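Long-range contact in EVE domain-containing protein (Pseudomonas syringae pv. tomato str. DC3000, PDB 2EVE), which is of unknown function but belongs to the EVE family, related to PUA and ASCH proteins, several of which bind RNA: residues 16-21 / 97-102. Numbering follows the deposited sequence.
Sequences SDLQRL and LDIGFV
F101 and L18 bury the most surface where helix 15-21 packs on the mixed beta-sheet of this EVE domain, a PUA-related alpha-beta fold. The axes of the two segments run almost at right angles, 7.1 Å apart at their closest, so the short helix runs across the strand rather than along it. No hydrogen bond joins the segments; the evidence is for apolar contact. L18 points at the strand and, with CG anti to its N (chi1 178°), spreads both methyls over it: L18 CD2 lies 3.5 Å from I99 CD1, while L18 CG rests 3.9 Å from F101 CB. F13 touches both L18 and I99, and F49 of strand 46-51 touches L18, adding two aromatic side chains to the apolar group. On the more exposed side, Q19 lies alongside F101, both side chains pointing the same way. Q19 CB sits 3.8 Å from the centroid of the F101 ring and 23° off the normal, which meets the geometry of a CH-pi contact over the face. Farther out, the Q19 amide is tilted 38° from the ring plane, so it does not stack flat. The backbone takes part too: Q19 CA comes within 3.4 Å of F101 CD2, over the same ring.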
ATOM      1  N   SER A  16      -3.103  12.290   2.671  1.00 11.07           N
ATOM      2  CA  SER A  16      -3.155  13.516   3.469  1.00 11.72           C
ATOM      3  C   SER A  16      -3.067  13.167   4.952  1.00  9.75           C
ATOM      4  O   SER A  16      -2.445  13.890   5.732  1.00 11.52           O
ATOM      5  CB  SER A  16      -4.450  14.295   3.201  1.00 12.87           C
ATOM      6  OG  SER A  16      -4.427  14.899   1.920  1.00 14.53           O
ATOM      7  N   ASP A  17      -3.698  12.061   5.340  1.00 10.91           N
ATOM      8  CA  ASP A  17      -3.655  11.627   6.733  1.00 10.21           C
ATOM      9  C   ASP A  17      -2.225  11.253   7.090  1.00 10.15           C
ATOM     10  O   ASP A  17      -1.753  11.560   8.184  1.00 10.27           O
ATOM     11  CB  ASP A  17      -4.559  10.413   6.976  1.00 11.39           C
ATOM     12  CG  ASP A  17      -6.037  10.737   6.836  1.00 14.16           C
ATOM     13  OD1 ASP A  17      -6.473  11.796   7.340  1.00 14.44           O
ATOM     14  OD2 ASP A  17      -6.764   9.919   6.239  1.00 13.49           O
ATOM     15  N   LEU A  18      -1.534  10.583   6.169  1.00  9.46           N
ATOM     16  CA  LEU A  18      -0.152  10.174   6.419  1.00  8.91           C
ATOM     17  C   LEU A  18       0.742  11.402   6.531  1.00 10.47           C
ATOM     18  O   LEU A  18       1.645  11.444   7.361  1.00  9.53           O
ATOM     19  CB  LEU A  18       0.358   9.255   5.299  1.00  9.79           C
ATOM     20  CG  LEU A  18       1.820   8.793   5.418  1.00  8.38           C
ATOM     21  CD1 LEU A  18       2.029   8.060   6.740  1.00  9.48           C
ATOM     22  CD2 LEU A  18       2.176   7.880   4.245  1.00  9.59           C
ATOM     23  N   GLN A  19       0.488  12.401   5.692  1.00  9.84           N
ATOM     24  CA  GLN A  19       1.269  13.627   5.732  1.00  8.94           C
ATOM     25  C   GLN A  19       1.099  14.277   7.104  1.00 10.20           C
ATOM     26  O   GLN A  19       2.063  14.770   7.694  1.00 10.10           O
ATOM     27  CB  GLN A  19       0.798  14.580   4.633  1.00 11.52           C
ATOM     28  CG  GLN A  19       1.523  15.913   4.597  1.00 14.92           C
ATOM     29  CD  GLN A  19       1.020  16.793   3.470  1.00 20.10           C
ATOM     30  OE1 GLN A  19      -0.187  16.942   3.279  1.00 23.89           O
ATOM     31  NE2 GLN A  19       1.943  17.390   2.724  1.00 22.89           N
ATOM     32  N   ARG A  20      -0.129  14.262   7.609  1.00  9.01           N
ATOM     33  CA  ARG A  20      -0.435  14.847   8.913  1.00  8.41           C
ATOM     34  C   ARG A  20       0.212  14.080  10.062  1.00  8.95           C
ATOM     35  O   ARG A  20       0.871  14.670  10.924  1.00  9.73           O
ATOM     36  CB  ARG A  20      -1.956  14.899   9.125  1.00  8.56           C
ATOM     37  CG  ARG A  20      -2.384  15.213  10.563  1.00  9.61           C
ATOM     38  CD  ARG A  20      -3.892  15.418  10.672  1.00 10.30           C
ATOM     39  NE  ARG A  20      -4.662  14.285  10.159  1.00 11.12           N
ATOM     40  CZ  ARG A  20      -4.879  13.150  10.819  1.00 11.45           C
ATOM     41  NH1 ARG A  20      -4.387  12.974  12.041  1.00  9.08           N
ATOM     42  NH2 ARG A  20      -5.595  12.188  10.254  1.00 12.25           N
ATOM     43  N   LEU A  21       0.020  12.763  10.066  1.00  8.17           N
ATOM     44  CA  LEU A  21       0.548  11.901  11.114  1.00  8.58           C
ATOM     45  C   LEU A  21       2.063  11.752  11.135  1.00  8.48           C
ATOM     46  O   LEU A  21       2.650  11.536  12.196  1.00  9.92           O
ATOM     47  CB  LEU A  21      -0.089  10.514  11.010  1.00  9.71           C
ATOM     48  CG  LEU A  21      -1.591  10.450  11.297  1.00  8.33           C
ATOM     49  CD1 LEU A  21      -2.093   9.044  11.014  1.00 12.21           C
ATOM     50  CD2 LEU A  21      -1.860  10.824  12.752  1.00 10.60           C
ATOM     51  N   LEU A  97       2.714  -3.078   9.664  1.00 10.22           N
ATOM     52  CA  LEU A  97       4.022  -2.455   9.732  1.00 10.96           C
ATOM     53  C   LEU A  97       3.828  -0.960   9.855  1.00 12.43           C
ATOM     54  O   LEU A  97       2.723  -0.461   9.665  1.00 12.55           O
ATOM     55  CB  LEU A  97       4.871  -2.820   8.505  1.00 16.78           C
ATOM     56  CG  LEU A  97       4.316  -2.688   7.083  1.00 17.52           C
ATOM     57  CD1 LEU A  97       4.088  -1.230   6.731  1.00 23.01           C
ATOM     58  CD2 LEU A  97       5.317  -3.319   6.124  1.00 20.52           C
ATOM     59  N   ASP A  98       4.887  -0.246  10.212  1.00  9.97           N
ATOM     60  CA  ASP A  98       4.776   1.195  10.347  1.00 10.04           C
ATOM     61  C   ASP A  98       5.359   1.880   9.126  1.00 10.08           C
ATOM     62  O   ASP A  98       6.410   1.481   8.619  1.00 10.22           O
ATOM     63  CB  ASP A  98       5.503   1.688  11.601  1.00 11.39           C
ATOM     64  CG  ASP A  98       4.938   1.100  12.879  1.00 14.06           C
ATOM     65  OD1 ASP A  98       3.722   0.813  12.931  1.00 17.70           O
ATOM     66  OD2 ASP A  98       5.717   0.937  13.840  1.00 18.02           O
ATOM     67  N   ILE A  99       4.667   2.913   8.658  1.00  9.84           N
ATOM     68  CA  ILE A  99       5.103   3.666   7.492  1.00 10.17           C
ATOM     69  C   ILE A  99       5.265   5.147   7.814  1.00 10.46           C
ATOM     70  O   ILE A  99       4.744   5.641   8.813  1.00 10.72           O
ATOM     71  CB  ILE A  99       4.097   3.550   6.335  1.00 10.99           C
ATOM     72  CG1 ILE A  99       2.751   4.150   6.753  1.00 16.86           C
ATOM     73  CG2 ILE A  99       3.928   2.088   5.937  1.00 12.43           C
ATOM     74  CD1 ILE A  99       1.913   4.627   5.595  1.00 19.69           C
ATOM     75  N   GLY A 100       5.993   5.846   6.951  1.00  9.65           N
ATOM     76  CA  GLY A 100       6.209   7.266   7.142  1.00  9.70           C
ATOM     77  C   GLY A 100       5.930   8.055   5.876  1.00 10.31           C
ATOM     78  O   GLY A 100       5.972   7.511   4.771  1.00 10.53           O
ATOM     79  N   PHE A 101       5.645   9.343   6.033  1.00  9.23           N
ATOM     80  CA  PHE A 101       5.350  10.194   4.887  1.00  9.89           C
ATOM     81  C   PHE A 101       6.592  10.569   4.091  1.00  9.79           C
ATOM     82  O   PHE A 101       7.655  10.827   4.656  1.00 10.87           O
ATOM     83  CB  PHE A 101       4.642  11.476   5.346  1.00 10.62           C
ATOM     84  CG  PHE A 101       4.324  12.430   4.227  1.00 12.13           C
ATOM     85  CD1 PHE A 101       5.103  13.564   4.014  1.00 10.53           C
ATOM     86  CD2 PHE A 101       3.243  12.192   3.386  1.00 11.35           C
ATOM     87  CE1 PHE A 101       4.808  14.453   2.974  1.00 12.20           C
ATOM     88  CE2 PHE A 101       2.937  13.070   2.345  1.00 12.87           C
ATOM     89  CZ  PHE A 101       3.722  14.204   2.139  1.00 11.15           C
ATOM     90  N   VAL A 102       6.454  10.571   2.769  1.00 11.28           N
ATOM     91  CA  VAL A 102       7.550  10.962   1.896  1.00 11.69           C
ATOM     92  C   VAL A 102       7.099  12.105   0.989  1.00 12.41           C
ATOM     93  O   VAL A 102       7.728  13.159   0.963  1.00 12.39           O
ATOM     94  CB  VAL A 102       8.064   9.777   1.034  1.00 10.59           C
ATOM     95  CG1 VAL A 102       9.101  10.278   0.033  1.00 13.37           C
ATOM     96  CG2 VAL A 102       8.691   8.714   1.928  1.00 12.65           C
TER